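Local coordinates for protein insecticidal Delta-Endotoxin Cry8Ea1 (Bacillus Thuringiensis, PDB 3EB7) that acts as an insecticidal crystal toxin against underground beetle larvae, probably by binding gut receptors and forming pores in the membrane, as in other three-domain Cry toxins, at residues 357-369 with 377-389. Residues are numbered along the deposited sequence; the frame is centred on the assembly and turned at random.
Sequences KYYGVSKVVFDAI and TTFTYNPGSEGIG
F366 and F379 both set CG beside their own backbone N (chi1 -46° and -60°), and their side chains cross at about a right angle on one face of an antiparallel hairpin. CD1 of F366 meets F379 with the ring edge, 3.3 Å from the carbonyl O and 3.9 Å from CB of F379, while the ring edge of F379 turns to A368, CE1 to CB 3.7 Å. Y381, on the same face, swings CG the other way, beside the carbonyl carbon (chi1 174°); the ring passes V364 N and reaches toward V361, whose carbonyl O lies at its edge, with P383 CD over one face. Between the strands, V364, F366 and A368 each exchange a pair of backbone hydrogen bonds with Y381, F379 and T377; F366 N to F379 O, 2.8 Å, is nearly straight. On the other face, V365 CG1 presses tightly on T378 CG2 at 3.4 Å. Where the pairing ends, K363 lays its extended chain across N382, and a water donates to S362 O at 2.6 Å and accepts from G384 N and S385 OG, the latter also bonded to K299 N on strand 296-310. Strand 376-381 borders a four-stranded antiparallel sheet, beside 357-369, consistent with the beta-prism second domain of three-domain Cry toxins. The aromatic face turns to F336, edge-to-face with both phenylalanines, and Y381 OH bonds to T287 on strand 278-292 of the neighbouring sheet.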
# COMPACT_ATOMS: atom_id res chain seq x y z
N LYS A 357 27.88 -18.77 17.83
CA LYS A 357 26.58 -18.23 18.21
C LYS A 357 25.51 -18.93 17.40
O LYS A 357 25.72 -19.24 16.25
CB LYS A 357 26.52 -16.74 17.92
CG LYS A 357 27.64 -15.95 18.56
CD LYS A 357 27.46 -14.46 18.37
CE LYS A 357 28.79 -13.79 18.31
NZ LYS A 357 29.43 -14.02 17.00
N TYR A 358 24.35 -19.16 18.02
CA TYR A 358 23.18 -19.71 17.35
C TYR A 358 22.07 -18.68 17.40
O TYR A 358 21.65 -18.27 18.49
CB TYR A 358 22.58 -20.91 18.08
CG TYR A 358 23.42 -22.11 18.43
CD1 TYR A 358 24.45 -22.06 19.39
CD2 TYR A 358 23.09 -23.36 17.88
CE1 TYR A 358 25.16 -23.21 19.76
CE2 TYR A 358 23.79 -24.53 18.26
CZ TYR A 358 24.82 -24.45 19.18
OH TYR A 358 25.48 -25.62 19.51
N TYR A 359 21.57 -18.32 16.22
CA TYR A 359 20.47 -17.37 16.12
C TYR A 359 19.18 -18.12 15.90
O TYR A 359 19.20 -19.20 15.29
CB TYR A 359 20.72 -16.39 14.98
CG TYR A 359 21.95 -15.55 15.19
CD1 TYR A 359 23.18 -15.96 14.70
CD2 TYR A 359 21.88 -14.33 15.86
CE1 TYR A 359 24.31 -15.19 14.89
CE2 TYR A 359 23.02 -13.55 16.07
CZ TYR A 359 24.22 -14.00 15.59
OH TYR A 359 25.33 -13.27 15.78
N GLY A 360 18.08 -17.58 16.41
CA GLY A 360 16.75 -18.13 16.12
C GLY A 360 15.65 -17.51 16.93
O GLY A 360 15.91 -16.94 17.99
N VAL A 361 14.41 -17.63 16.47
CA VAL A 361 13.26 -17.01 17.14
C VAL A 361 12.80 -17.95 18.28
O VAL A 361 12.48 -19.13 18.04
CB VAL A 361 12.13 -16.74 16.11
CG1 VAL A 361 10.78 -16.31 16.79
CG2 VAL A 361 12.59 -15.72 15.04
N SER A 362 12.77 -17.42 19.50
CA SER A 362 12.36 -18.22 20.69
C SER A 362 10.89 -18.04 21.08
O SER A 362 10.31 -18.84 21.83
CB SER A 362 13.24 -17.87 21.88
OG SER A 362 13.09 -16.48 22.13
N LYS A 363 10.27 -17.00 20.55
CA LYS A 363 8.94 -16.64 20.98
C LYS A 363 8.27 -15.71 19.98
O LYS A 363 8.90 -14.75 19.52
CB LYS A 363 8.98 -15.96 22.35
CG LYS A 363 7.60 -15.67 22.93
CD LYS A 363 7.78 -15.14 24.36
CE LYS A 363 6.48 -14.68 24.99
NZ LYS A 363 6.85 -13.94 26.26
N VAL A 364 7.02 -15.98 19.66
CA VAL A 364 6.19 -15.04 18.88
C VAL A 364 4.77 -14.95 19.47
O VAL A 364 4.11 -15.95 19.60
CB VAL A 364 6.05 -15.41 17.35
CG1 VAL A 364 5.27 -14.31 16.60
CG2 VAL A 364 7.41 -15.63 16.71
N VAL A 365 4.34 -13.74 19.80
CA VAL A 365 2.94 -13.48 20.18
C VAL A 365 2.16 -12.87 18.99
O VAL A 365 2.54 -11.79 18.50
CB VAL A 365 2.86 -12.54 21.42
CG1 VAL A 365 1.41 -12.32 21.84
CG2 VAL A 365 3.67 -13.14 22.60
N PHE A 366 1.14 -13.57 18.50
CA PHE A 366 0.28 -13.07 17.43
C PHE A 366 -1.05 -12.54 18.02
O PHE A 366 -1.88 -13.33 18.52
CB PHE A 366 -0.07 -14.17 16.41
CG PHE A 366 1.12 -15.03 15.93
CD1 PHE A 366 1.59 -16.12 16.70
CD2 PHE A 366 1.72 -14.79 14.68
CE1 PHE A 366 2.67 -16.93 16.26
CE2 PHE A 366 2.78 -15.61 14.21
CZ PHE A 366 3.25 -16.68 14.99
N ASP A 367 -1.29 -11.24 17.91
CA ASP A 367 -2.56 -10.69 18.36
C ASP A 367 -3.50 -10.70 17.19
O ASP A 367 -3.18 -10.15 16.14
CB ASP A 367 -2.41 -9.29 18.90
CG ASP A 367 -1.56 -9.23 20.16
OD1 ASP A 367 -1.60 -10.17 20.99
OD2 ASP A 367 -0.87 -8.21 20.34
N ALA A 368 -4.65 -11.34 17.35
CA ALA A 368 -5.55 -11.56 16.25
C ALA A 368 -6.99 -11.16 16.58
O ALA A 368 -7.44 -11.23 17.74
CB ALA A 368 -5.51 -13.05 15.81
N ILE A 369 -7.68 -10.73 15.53
CA ILE A 369 -9.11 -10.47 15.58
C ILE A 369 -9.79 -11.04 14.33
O ILE A 369 -9.21 -11.10 13.25
CB ILE A 369 -9.40 -8.94 15.72
CG1 ILE A 369 -10.87 -8.68 16.07
CG2 ILE A 369 -8.99 -8.15 14.45
CD1 ILE A 369 -11.11 -7.24 16.49
N THR A 377 -8.37 -12.86 19.97
CA THR A 377 -7.59 -13.91 20.64
C THR A 377 -6.08 -13.69 20.45
O THR A 377 -5.65 -12.91 19.58
CB THR A 377 -8.04 -15.33 20.19
OG1 THR A 377 -7.69 -16.29 21.20
CG2 THR A 377 -7.40 -15.73 18.88
N THR A 378 -5.28 -14.33 21.30
CA THR A 378 -3.82 -14.36 21.16
C THR A 378 -3.37 -15.76 20.80
O THR A 378 -3.90 -16.74 21.32
CB THR A 378 -3.11 -13.96 22.48
OG1 THR A 378 -3.70 -12.76 22.96
CG2 THR A 378 -1.64 -13.69 22.29
N PHE A 379 -2.38 -15.85 19.92
CA PHE A 379 -1.71 -17.12 19.64
C PHE A 379 -0.28 -16.93 20.07
O PHE A 379 0.35 -15.96 19.70
CB PHE A 379 -1.78 -17.45 18.14
CG PHE A 379 -3.20 -17.57 17.61
CD1 PHE A 379 -3.75 -16.55 16.84
CD2 PHE A 379 -3.98 -18.70 17.91
CE1 PHE A 379 -5.06 -16.66 16.34
CE2 PHE A 379 -5.29 -18.83 17.44
CZ PHE A 379 -5.83 -17.81 16.64
N THR A 380 0.22 -17.85 20.88
CA THR A 380 1.59 -17.75 21.34
C THR A 380 2.36 -19.00 21.02
O THR A 380 1.98 -20.12 21.39
CB THR A 380 1.67 -17.51 22.86
OG1 THR A 380 0.78 -16.44 23.22
CG2 THR A 380 3.09 -17.19 23.24
N TYR A 381 3.46 -18.74 20.31
CA TYR A 381 4.56 -19.65 20.16
C TYR A 381 5.64 -19.33 21.24
O TYR A 381 6.32 -18.31 21.18
CB TYR A 381 5.15 -19.50 18.74
CG TYR A 381 6.39 -20.30 18.49
CD1 TYR A 381 6.33 -21.71 18.35
CD2 TYR A 381 7.64 -19.67 18.42
CE1 TYR A 381 7.50 -22.47 18.13
CE2 TYR A 381 8.82 -20.43 18.25
CZ TYR A 381 8.73 -21.81 18.07
OH TYR A 381 9.87 -22.56 17.85
N ASN A 382 5.77 -20.21 22.24
CA ASN A 382 6.89 -20.14 23.18
C ASN A 382 7.35 -21.49 23.73
O ASN A 382 6.97 -21.88 24.84
CB ASN A 382 6.61 -19.13 24.30
CG ASN A 382 7.85 -18.85 25.18
OD1 ASN A 382 8.99 -19.29 24.91
ND2 ASN A 382 7.61 -18.11 26.26
N PRO A 383 8.19 -22.23 22.98
CA PRO A 383 8.56 -23.56 23.52
C PRO A 383 9.42 -23.49 24.80
O PRO A 383 9.41 -24.45 25.56
CB PRO A 383 9.32 -24.22 22.37
CG PRO A 383 9.66 -23.09 21.42
CD PRO A 383 8.78 -21.94 21.66
N GLY A 384 10.13 -22.38 25.03
CA GLY A 384 10.84 -22.15 26.30
C GLY A 384 12.34 -22.11 26.16
O GLY A 384 12.94 -23.10 25.80
N SER A 385 12.95 -20.95 26.40
CA SER A 385 14.38 -20.80 26.34
C SER A 385 14.89 -20.22 27.65
O SER A 385 14.11 -19.68 28.45
CB SER A 385 14.77 -19.90 25.17
OG SER A 385 14.39 -20.48 23.91
N GLU A 386 16.19 -20.33 27.86
CA GLU A 386 16.82 -19.89 29.11
C GLU A 386 18.28 -19.49 28.87
O GLU A 386 18.98 -20.11 28.06
CB GLU A 386 16.73 -21.02 30.15
CG GLU A 386 16.14 -20.62 31.52
CD GLU A 386 14.70 -20.04 31.49
OE1 GLU A 386 13.73 -20.82 31.64
OE2 GLU A 386 14.54 -18.80 31.37
N GLY A 387 18.71 -18.42 29.55
CA GLY A 387 20.09 -17.92 29.46
C GLY A 387 20.51 -17.38 28.10
O GLY A 387 21.68 -17.45 27.75
N ILE A 388 19.56 -16.85 27.32
CA ILE A 388 19.87 -16.40 25.98
C ILE A 388 19.91 -14.86 25.88
O ILE A 388 19.30 -14.16 26.69
CB ILE A 388 18.83 -16.93 24.98
CG1 ILE A 388 17.41 -16.66 25.51
CG2 ILE A 388 19.06 -18.40 24.71
CD1 ILE A 388 16.43 -16.24 24.47
N GLY A 389 20.64 -14.35 24.88
CA GLY A 389 20.39 -12.99 24.37
C GLY A 389 19.08 -12.95 23.59
O GLY A 389 18.69 -13.92 22.94
O HOH W 1 11.75 -20.50 23.13